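Local coordinates for N(G),N(G)-dimethylarginine dimethylaminohydrolase (Pseudomonas aeruginosa, PDB 1H70), which hydrolyses asymmetric dimethylarginine and monomethylarginine, inhibitors of nitric oxide synthase, to citrulline and dimethylamine or methylamine, at residues G112-G117 and A132-E137; A116-M121 and V161-T166. The protein carries 1 engineered substitution. One frame throughout, in Å; residues are numbered along the deposited sequence.

Interaction 1: residues G112-G117 and A132-E137; sequences GTVEAG and ARTNAE. With CIR (citrulline), chain B.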
loop_
_atom_site.group_PDB
_atom_site.type_symbol
_atom_site.label_atom_id
_atom_site.label_comp_id
_atom_site.label_asym_id
_atom_site.label_seq_id
_atom_site.Cartn_x
_atom_site.Cartn_y
_atom_site.Cartn_z
ATOM N N GLY A 112 19.417 3.739 -6.122
ATOM C CA GLY A 112 18.005 4.064 -5.937
ATOM C C GLY A 112 17.423 3.330 -4.737
ATOM O O GLY A 112 17.901 2.270 -4.349
ATOM N N THR A 113 16.374 3.900 -4.170
ATOM C CA THR A 113 15.723 3.361 -3.004
ATOM C C THR A 113 14.220 3.565 -3.309
ATOM O O THR A 113 13.815 4.651 -3.720
ATOM C CB THR A 113 16.369 4.220 -1.883
ATOM O OG1 THR A 113 17.311 3.468 -1.067
ATOM C CG2 THR A 113 15.431 4.958 -1.110
ATOM N N VAL A 114 13.388 2.518 -3.248
ATOM C CA VAL A 114 11.940 2.696 -3.499
ATOM C C VAL A 114 11.158 1.791 -2.557
ATOM O O VAL A 114 11.561 0.662 -2.367
ATOM C CB VAL A 114 11.470 2.282 -4.919
ATOM C CG1 VAL A 114 9.940 2.293 -5.048
ATOM C CG2 VAL A 114 12.018 3.216 -6.008
ATOM N N GLU A 115 10.061 2.289 -1.992
ATOM C CA GLU A 115 9.134 1.457 -1.216
ATOM C C GLU A 115 7.792 1.738 -1.878
ATOM O O GLU A 115 7.387 2.895 -1.952
ATOM C CB GLU A 115 9.114 1.747 0.295
ATOM C CG GLU A 115 10.380 1.217 0.959
ATOM C CD GLU A 115 10.549 1.580 2.422
ATOM O OE1 GLU A 115 9.557 1.976 3.073
ATOM O OE2 GLU A 115 11.688 1.431 2.915
ATOM N N ALA A 116 7.120 0.675 -2.347
ATOM C CA ALA A 116 5.888 0.828 -3.123
ATOM C C ALA A 116 4.692 1.471 -2.445
ATOM O O ALA A 116 3.719 1.819 -3.117
ATOM C CB ALA A 116 5.477 -0.503 -3.808
ATOM N N GLY A 117 4.750 1.688 -1.136
ATOM C CA GLY A 117 3.690 2.413 -0.430
ATOM C C GLY A 117 3.682 3.870 -0.894
ATOM O O GLY A 117 2.721 4.609 -0.702
ATOM N N ALA A 132 11.260 9.752 2.740
ATOM C CA ALA A 132 12.483 9.297 3.407
ATOM C C ALA A 132 12.829 7.885 2.978
ATOM O O ALA A 132 13.977 7.430 3.165
ATOM C CB ALA A 132 12.313 9.332 4.914
ATOM N N ARG A 133 11.848 7.185 2.416
ATOM C CA ARG A 133 12.027 5.802 1.979
ATOM C C ARG A 133 12.224 5.647 0.453
ATOM O O ARG A 133 12.828 4.682 -0.007
ATOM C CB ARG A 133 10.825 4.969 2.401
ATOM C CG ARG A 133 10.566 4.978 3.916
ATOM C CD ARG A 133 11.657 4.233 4.691
ATOM N NE ARG A 133 11.403 4.252 6.141
ATOM C CZ ARG A 133 10.541 3.443 6.703
ATOM N NH1 ARG A 133 9.882 2.540 5.977
ATOM N NH2 ARG A 133 10.354 3.476 8.025
ATOM N N THR A 134 11.672 6.568 -0.323
ATOM C CA THR A 134 11.779 6.529 -1.777
ATOM C C THR A 134 12.493 7.771 -2.262
ATOM O O THR A 134 11.900 8.845 -2.195
ATOM C CB THR A 134 10.376 6.470 -2.391
ATOM O OG1 THR A 134 9.804 5.192 -2.070
ATOM C CG2 THR A 134 10.405 6.535 -3.953
ATOM N N ASN A 135 13.722 7.612 -2.767
ATOM C CA ASN A 135 14.487 8.763 -3.235
ATOM C C ASN A 135 14.268 9.048 -4.727
ATOM O O ASN A 135 13.710 8.246 -5.448
ATOM C CB ASN A 135 15.960 8.650 -2.840
ATOM C CG ASN A 135 16.717 7.552 -3.531
ATOM O OD1 ASN A 135 16.276 6.987 -4.544
ATOM N ND2 ASN A 135 17.911 7.247 -2.992
ATOM N N ALA A 136 14.674 10.237 -5.166
ATOM C CA ALA A 136 14.501 10.661 -6.549
ATOM C C ALA A 136 15.138 9.724 -7.586
ATOM O O ALA A 136 14.636 9.581 -8.696
ATOM C CB ALA A 136 15.075 12.074 -6.692
ATOM N N GLU A 137 16.261 9.108 -7.240
ATOM C CA GLU A 137 16.926 8.177 -8.159
ATOM C C GLU A 137 16.068 6.924 -8.311
ATOM O O GLU A 137 15.907 6.411 -9.401
ATOM C CB GLU A 137 18.319 7.798 -7.675
ATOM C CG GLU A 137 19.003 6.643 -8.413
ATOM C CD GLU A 137 19.194 6.840 -9.918
ATOM O OE1 GLU A 137 19.161 7.991 -10.391
ATOM O OE2 GLU A 137 19.406 5.834 -10.637
HETATM C C CIR B . 7.722 0.677 8.304
HETATM O O CIR B . 8.324 0.454 7.209
HETATM O OXT CIR B . 8.103 1.663 9.060
HETATM C CA CIR B . 6.528 -0.153 8.690
HETATM N N CIR B . 6.424 -0.226 10.160
HETATM C C3 CIR B . 5.244 0.461 8.079
HETATM C C4 CIR B . 5.278 0.308 6.548
HETATM C C5 CIR B . 4.034 0.945 5.953
HETATM N N6 CIR B . 3.994 0.759 4.495
HETATM C C7 CIR B . 2.964 1.058 3.721
HETATM O O7 CIR B . 1.903 1.527 4.161
HETATM N N8 CIR B . 3.074 0.824 2.399
#
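R133 and E115 meet beside the bound citrulline in a salt bridge, R133 NH1 to E115 OE1 at 3.0 Å, within the guanidine-modifying fold to which the DDAH family belongs. The carboxylate oxygen offers its syn lone pair and lies almost in the guanidinium plane, although the two flat groups are turned 60° against each other. Citrulline takes the edge formed by NH1 and NH2, and E115 the remaining N-H of NH1: NH1 donates to citrulline O at 2.9 Å, and NH2 to its OXT at 3.1 Å. Arginine suits this place because paired N-H groups can match a ligand carboxylate while one of them still reaches E115. The bend at chi2 (-69°) carries R133 CD across the glutamate, 3.3 Å from E115 OE2. E115 is itself fixed by further bonds, OE1 accepting from H163 NE2 and OE2 from the backbone N of A83, and so probably helps to position both R133 and H163, the probable proton donor.

Further out, 112-115 and 133-137 run roughly antiparallel. The hydroxyl of T134 accepts a nearly straight bond from the backbone N of E115, OG1 to N 2.9 Å, and has a second partner in D118. N135 N bonds to T113 O. As the N-cap of helix 136-148, N135 uses its short side-chain amide to take the N-H of G138; the same OD1 also accepts from T113 N at 3.1 Å, with the donor standing 47° out of the carbonyl plane.

Interaction 2: residues A116-M121 and V161-T166; sequences AGDIMM and VLHLKT. With CIR (citrulline), chain B.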
loop_
_atom_site.group_PDB
_atom_site.type_symbol
_atom_site.label_atom_id
_atom_site.label_comp_id
_atom_site.label_asym_id
_atom_site.label_seq_id
_atom_site.Cartn_x
_atom_site.Cartn_y
_atom_site.Cartn_z
ATOM N N ALA A 116 7.120 0.675 -2.347
ATOM C CA ALA A 116 5.888 0.828 -3.123
ATOM C C ALA A 116 4.692 1.471 -2.445
ATOM O O ALA A 116 3.719 1.819 -3.117
ATOM C CB ALA A 116 5.477 -0.503 -3.808
ATOM N N GLY A 117 4.750 1.688 -1.136
ATOM C CA GLY A 117 3.690 2.413 -0.430
ATOM C C GLY A 117 3.682 3.870 -0.894
ATOM O O GLY A 117 2.721 4.609 -0.702
ATOM N N ASP A 118 4.792 4.289 -1.517
ATOM C CA ASP A 118 4.937 5.630 -2.067
ATOM C C ASP A 118 4.329 5.735 -3.464
ATOM O O ASP A 118 4.367 6.796 -4.079
ATOM C CB ASP A 118 6.413 6.016 -2.165
ATOM C CG ASP A 118 6.950 6.651 -0.899
ATOM O OD1 ASP A 118 6.285 7.591 -0.387
ATOM O OD2 ASP A 118 8.051 6.275 -0.394
ATOM N N ILE A 119 3.790 4.618 -3.957
ATOM C CA ILE A 119 3.236 4.583 -5.320
ATOM C C ILE A 119 1.738 4.393 -5.370
ATOM O O ILE A 119 1.176 3.409 -4.865
ATOM C CB ILE A 119 3.965 3.505 -6.168
ATOM C CG1 ILE A 119 5.466 3.790 -6.179
ATOM C CG2 ILE A 119 3.445 3.531 -7.650
ATOM C CD1 ILE A 119 6.328 2.686 -6.821
ATOM N N MET A 120 1.062 5.319 -6.066
ATOM C CA MET A 120 -0.380 5.251 -6.244
ATOM C C MET A 120 -0.763 5.078 -7.730
ATOM O O MET A 120 -0.461 5.931 -8.531
ATOM C CB MET A 120 -1.042 6.531 -5.721
ATOM C CG MET A 120 -2.571 6.457 -5.755
ATOM S SD MET A 120 -3.402 7.890 -5.050
ATOM C CE MET A 120 -2.731 9.219 -6.108
ATOM N N MET A 121 -1.410 3.963 -8.065
ATOM C CA MET A 121 -1.795 3.630 -9.435
ATOM C C MET A 121 -3.157 4.190 -9.781
ATOM O O MET A 121 -4.158 3.874 -9.109
ATOM C CB MET A 121 -1.842 2.110 -9.590
ATOM C CG MET A 121 -2.358 1.623 -10.935
ATOM S SD MET A 121 -2.249 -0.205 -11.120
ATOM C CE MET A 121 -3.716 -0.660 -10.171
ATOM N N VAL A 161 4.394 12.816 5.780
ATOM C CA VAL A 161 3.995 11.420 5.993
ATOM C C VAL A 161 5.099 10.421 5.651
ATOM O O VAL A 161 6.067 10.768 4.980
ATOM C CB VAL A 161 2.752 11.042 5.179
ATOM C CG1 VAL A 161 1.497 11.669 5.796
ATOM C CG2 VAL A 161 2.914 11.493 3.714
ATOM N N LEU A 162 4.932 9.181 6.129
ATOM C CA LEU A 162 5.923 8.142 5.876
ATOM C C LEU A 162 5.980 7.792 4.398
ATOM O O LEU A 162 7.035 7.731 3.829
ATOM C CB LEU A 162 5.596 6.878 6.692
ATOM C CG LEU A 162 6.582 5.726 6.519
ATOM C CD1 LEU A 162 7.968 6.108 7.027
ATOM C CD2 LEU A 162 6.037 4.474 7.233
ATOM N N HIS A 163 4.829 7.559 3.776
ATOM C CA HIS A 163 4.771 7.241 2.363
ATOM C C HIS A 163 3.590 8.023 1.790
ATOM O O HIS A 163 2.673 8.387 2.519
ATOM C CB HIS A 163 4.423 5.773 2.050
ATOM C CG HIS A 163 5.427 4.756 2.503
ATOM N ND1 HIS A 163 5.238 3.959 3.613
ATOM C CD2 HIS A 163 6.615 4.405 1.983
ATOM C CE1 HIS A 163 6.288 3.168 3.764
ATOM N NE2 HIS A 163 7.126 3.400 2.780
ATOM N N LEU A 164 3.583 8.184 0.479
ATOM C CA LEU A 164 2.489 8.878 -0.184
ATOM C C LEU A 164 1.105 8.331 0.205
ATOM O O LEU A 164 0.194 9.086 0.544
ATOM C CB LEU A 164 2.676 8.717 -1.696
ATOM C CG LEU A 164 1.682 9.464 -2.608
ATOM C CD1 LEU A 164 2.103 10.930 -2.700
ATOM C CD2 LEU A 164 1.717 8.832 -3.989
ATOM N N LYS A 165 0.951 6.999 0.166
ATOM C CA LYS A 165 -0.350 6.384 0.445
ATOM C C LYS A 165 -0.797 6.371 1.899
ATOM O O LYS A 165 -1.903 5.921 2.217
ATOM C CB LYS A 165 -0.511 5.033 -0.240
ATOM C CG LYS A 165 -0.590 5.190 -1.769
ATOM C CD LYS A 165 -1.160 3.954 -2.443
ATOM C CE LYS A 165 -0.307 2.708 -2.210
ATOM N NZ LYS A 165 -0.568 1.721 -3.340
ATOM N N THR A 166 0.002 6.953 2.779
ATOM C CA THR A 166 -0.385 7.162 4.162
ATOM C C THR A 166 -1.550 8.143 4.167
ATOM O O THR A 166 -2.443 8.074 5.024
ATOM C CB THR A 166 0.765 7.802 4.933
ATOM O OG1 THR A 166 1.819 6.837 5.134
ATOM C CG2 THR A 166 0.335 8.262 6.332
HETATM C C CIR B . 7.722 0.677 8.304
HETATM O O CIR B . 8.324 0.454 7.209
HETATM O OXT CIR B . 8.103 1.663 9.060
HETATM C CA CIR B . 6.528 -0.153 8.690
HETATM N N CIR B . 6.424 -0.226 10.160
HETATM C C3 CIR B . 5.244 0.461 8.079
HETATM C C4 CIR B . 5.278 0.308 6.548
HETATM C C5 CIR B . 4.034 0.945 5.953
HETATM N N6 CIR B . 3.994 0.759 4.495
HETATM C C7 CIR B . 2.964 1.058 3.721
HETATM O O7 CIR B . 1.903 1.527 4.161
HETATM N N8 CIR B . 3.074 0.824 2.399
HETATM O O HOH W 1 1.794 0.350 -4.479
HETATM O O HOH W 2 -2.011 2.077 -6.158
#
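Two short 3-10 turns, 116-118 and 164-166, come together with D118 and L164 nearest in register, their CA atoms 4.5 Å apart. K165 N donates to G117 O at 3.1 Å, and the donor lies nearly along the C=O axis. Beside it, L164 N bonds to D118 OD1 at 2.9 Å, meeting the carboxylate on its anti side. Aspartate fits here because its other oxygen, OD2, can accept from S131.

H163, the probable proton donor of the reaction, has G117 CA over one face of its ring and D118 OD2 at the edge, 3.3 Å from CD2. G117 also borders citrulline, its CA 3.3 Å from N8, and the lack of a side chain permits this close approach to both ring and ligand.

K165 lies along 116-121; the turn at chi3 (-61°) swings its end back to the backbone, where NZ donates to I119 O at 2.9 Å. Its length also lets NZ form a salt bridge with E66, while one water joins NZ to the carbonyl of A116 and a second lies between NZ and M121 N. L164 CD2 supplies an apolar contact to M120 CB, 4.0 Å away. Strand 119-122, an outer strand of its three-stranded sheet, thus lies between the 161-166 loop and strand 125-130, where I119 packs on F126 and I128, while M120 also touches strand 168-170.

How the interactions relate
The interactions share A116 and G117, and their centres are 10 Å apart. Along the chain, 112-117 leads directly into strand 119-122; 132-137 follows strand 125-130 and enters helix 136-148, and 161-166 comes after strand 152-157. The three-stranded sheet therefore ties together the connections that carry both contacts. They also meet directly, through two probable side-chain hydrogen bonds that run from interaction 1 to interaction 2. Around citrulline, R133 of interaction 1 binds the carboxylate, while the shared G117 and H163 flank the ureido end. The ligand is also bonded to the engineered S250, which stands at the position of the probable nucleophile.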